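Local coordinates for protein viral interleukin-10 homolog (Human herpesvirus 5, PDB 1LQS) that mimics human interleukin-10, binding the host receptor and engaging both receptor subunits to trigger immunosuppressive signalling that the virus exploits, at residues R32-R37 and K89-S94. Numbering follows the deposited sequence.
Sequences RVTFHR and KTELHS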
loop_
_atom_site.group_PDB
_atom_site.type_symbol
_atom_site.label_atom_id
_atom_site.label_comp_id
_atom_site.label_asym_id
_atom_site.label_seq_id
_atom_site.Cartn_x
_atom_site.Cartn_y
_atom_site.Cartn_z
ATOM N N ARG C 32 0.961 27.616 9.974
ATOM C CA ARG C 32 1.386 27.468 11.347
ATOM C C ARG C 32 1.705 28.805 12.035
ATOM O O ARG C 32 1.537 28.904 13.244
ATOM C CB ARG C 32 2.570 26.506 11.422
ATOM C CG ARG C 32 2.150 25.051 11.458
ATOM C CD ARG C 32 3.143 24.116 10.778
ATOM N NE ARG C 32 2.951 22.737 11.231
ATOM C CZ ARG C 32 3.612 21.684 10.761
ATOM N NH1 ARG C 32 4.510 21.844 9.801
ATOM N NH2 ARG C 32 3.410 20.478 11.278
ATOM N N VAL C 33 2.145 29.833 11.303
ATOM C CA VAL C 33 2.416 31.095 11.983
ATOM C C VAL C 33 1.118 31.843 12.245
ATOM O O VAL C 33 0.957 32.408 13.326
ATOM C CB VAL C 33 3.414 32.062 11.227
ATOM C CG1 VAL C 33 4.781 31.399 11.052
ATOM C CG2 VAL C 33 2.828 32.507 9.906
ATOM N N THR C 34 0.195 31.854 11.279
ATOM C CA THR C 34 -1.086 32.531 11.480
ATOM C C THR C 34 -1.820 31.791 12.595
ATOM O O THR C 34 -2.454 32.396 13.454
ATOM C CB THR C 34 -2.008 32.497 10.219
ATOM O OG1 THR C 34 -1.425 33.249 9.147
ATOM C CG2 THR C 34 -3.381 33.088 10.549
ATOM N N PHE C 35 -1.719 30.471 12.589
ATOM C CA PHE C 35 -2.396 29.681 13.594
ATOM C C PHE C 35 -1.917 29.959 14.999
ATOM O O PHE C 35 -2.702 29.946 15.939
ATOM C CB PHE C 35 -2.222 28.186 13.328
ATOM C CG PHE C 35 -2.976 27.322 14.296
ATOM C CD1 PHE C 35 -4.373 27.252 14.236
ATOM C CD2 PHE C 35 -2.304 26.630 15.299
ATOM C CE1 PHE C 35 -5.088 26.516 15.153
ATOM C CE2 PHE C 35 -3.009 25.883 16.235
ATOM C CZ PHE C 35 -4.412 25.825 16.162
ATOM N N HIS C 36 -0.617 30.176 15.150
ATOM C CA HIS C 36 -0.047 30.421 16.463
ATOM C C HIS C 36 -0.638 31.673 17.119
ATOM O O HIS C 36 -0.837 31.709 18.326
ATOM C CB HIS C 36 1.476 30.553 16.352
ATOM C CG HIS C 36 2.147 30.947 17.635
ATOM N ND1 HIS C 36 2.309 30.074 18.691
ATOM C CD2 HIS C 36 2.653 32.132 18.050
ATOM C CE1 HIS C 36 2.881 30.704 19.700
ATOM N NE2 HIS C 36 3.101 31.954 19.337
ATOM N N ARG C 37 -0.938 32.686 16.319
ATOM C CA ARG C 37 -1.469 33.930 16.860
ATOM C C ARG C 37 -2.852 33.824 17.483
ATOM O O ARG C 37 -3.159 34.510 18.458
ATOM C CB ARG C 37 -1.526 35.004 15.776
ATOM C CG ARG C 37 -0.201 35.311 15.116
ATOM C CD ARG C 37 -0.259 36.690 14.485
ATOM N NE ARG C 37 -1.246 36.778 13.416
ATOM C CZ ARG C 37 -0.973 36.496 12.145
ATOM N NH1 ARG C 37 -1.921 36.596 11.213
ATOM N NH2 ARG C 37 0.262 36.128 11.807
ATOM N N LYS C 89 -12.024 36.400 11.777
ATOM C CA LYS C 89 -12.340 36.240 10.363
ATOM C C LYS C 89 -11.150 36.425 9.440
ATOM O O LYS C 89 -10.962 35.649 8.506
ATOM C CB LYS C 89 -13.469 37.178 9.934
ATOM C CG LYS C 89 -14.843 36.499 9.935
ATOM C CD LYS C 89 -15.925 37.363 9.272
ATOM C CE LYS C 89 -15.711 37.498 7.764
ATOM N NZ LYS C 89 -14.462 38.241 7.411
ATOM N N THR C 90 -10.347 37.446 9.701
ATOM C CA THR C 90 -9.177 37.722 8.883
ATOM C C THR C 90 -8.191 36.566 8.929
ATOM O O THR C 90 -7.790 36.044 7.890
ATOM C CB THR C 90 -8.513 39.000 9.358
ATOM O OG1 THR C 90 -9.487 40.050 9.313
ATOM C CG2 THR C 90 -7.316 39.358 8.482
ATOM N N GLU C 91 -7.799 36.167 10.134
ATOM C CA GLU C 91 -6.878 35.046 10.304
ATOM C C GLU C 91 -7.449 33.786 9.652
ATOM O O GLU C 91 -6.734 33.043 8.994
ATOM C CB GLU C 91 -6.629 34.767 11.785
ATOM C CG GLU C 91 -5.696 35.744 12.453
ATOM C CD GLU C 91 -6.350 37.067 12.796
ATOM O OE1 GLU C 91 -5.611 37.966 13.250
ATOM O OE2 GLU C 91 -7.585 37.215 12.629
ATOM N N LEU C 92 -8.744 33.558 9.841
ATOM C CA LEU C 92 -9.414 32.405 9.264
ATOM C C LEU C 92 -9.295 32.388 7.747
ATOM O O LEU C 92 -8.906 31.378 7.173
ATOM C CB LEU C 92 -10.883 32.385 9.687
ATOM C CG LEU C 92 -11.096 31.949 11.140
ATOM C CD1 LEU C 92 -12.537 32.152 11.549
ATOM C CD2 LEU C 92 -10.698 30.491 11.298
ATOM N N HIS C 93 -9.611 33.506 7.107
ATOM C CA HIS C 93 -9.539 33.614 5.653
ATOM C C HIS C 93 -8.129 33.387 5.131
ATOM O O HIS C 93 -7.930 32.715 4.124
ATOM C CB HIS C 93 -10.037 34.991 5.199
ATOM C CG HIS C 93 -11.506 35.204 5.410
ATOM N ND1 HIS C 93 -12.142 36.383 5.086
ATOM C CD2 HIS C 93 -12.467 34.379 5.894
ATOM C CE1 HIS C 93 -13.429 36.273 5.359
ATOM N NE2 HIS C 93 -13.652 35.067 5.849
ATOM N N SER C 94 -7.150 33.955 5.824
ATOM C CA SER C 94 -5.753 33.812 5.439
ATOM C C SER C 94 -5.369 32.334 5.371
ATOM O O SER C 94 -4.737 31.884 4.416
ATOM C CB SER C 94 -4.873 34.537 6.461
ATOM O OG SER C 94 -3.507 34.210 6.296
HETATM O O HOH W 1 -1.917 31.444 6.769
#
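Thr-34 and Glu-91 meet where two nearly antiparallel helices face each other, and between them they account for most of the 156 Å² buried here. The methyl group of Thr-34 does the touching: its CG2 lies 3.7 Å from the backbone O of Glu-91 and 3.9 Å from CB of the same residue, so it rests against the base of the glutamate, near the turn of helix that carries it. With CG2 anti to the backbone N (chi1 of OG1 -66°), the methyl is sent across the interface while the hydroxyl is left on the flank that faces Ser-94. The two hydroxyls do not bond directly. Instead, a water stands 3.0 Å from Thr-34 OG1 and 3.2 Å from Ser-94 OG and bridges them.

Further along the glutamate, the chain bends at chi2 (78°), and its CG packs against both Thr-34 CG2 and the guanidinium of Arg-37, with Arg-37 NH1 4.1 Å from Glu-91 CG. Arg-37 folds back over its own helix, one guanidinium face lying over CA of Thr-34. Its NH1 stays 4.4 Å from Glu-91 OE1, too far for a salt bridge, and the guanidinium and carboxylate planes are turned 60° apart; any attraction is probably longer-range and not fixed by a hydrogen bond. A methyl set against the glutamate's base and backbone is thus flanked by a water-bridged hydroxyl pair and by a loosely matched pair of opposite charges.

The segment axes run 9.8 Å apart, joining helix 25-42 to helix 89-106 in the helical bundle of this IL-10 family cytokine. Phe-35 and Thr-34 also pack on Met-95, the residue after Ser-94 on helix 89-106, whereas Leu-92 reaches Phe-78 of helix 62-84 and Leu-139 of the second subunit, whose helix 142-155 receives Arg-32 in a salt bridge with Glu-150.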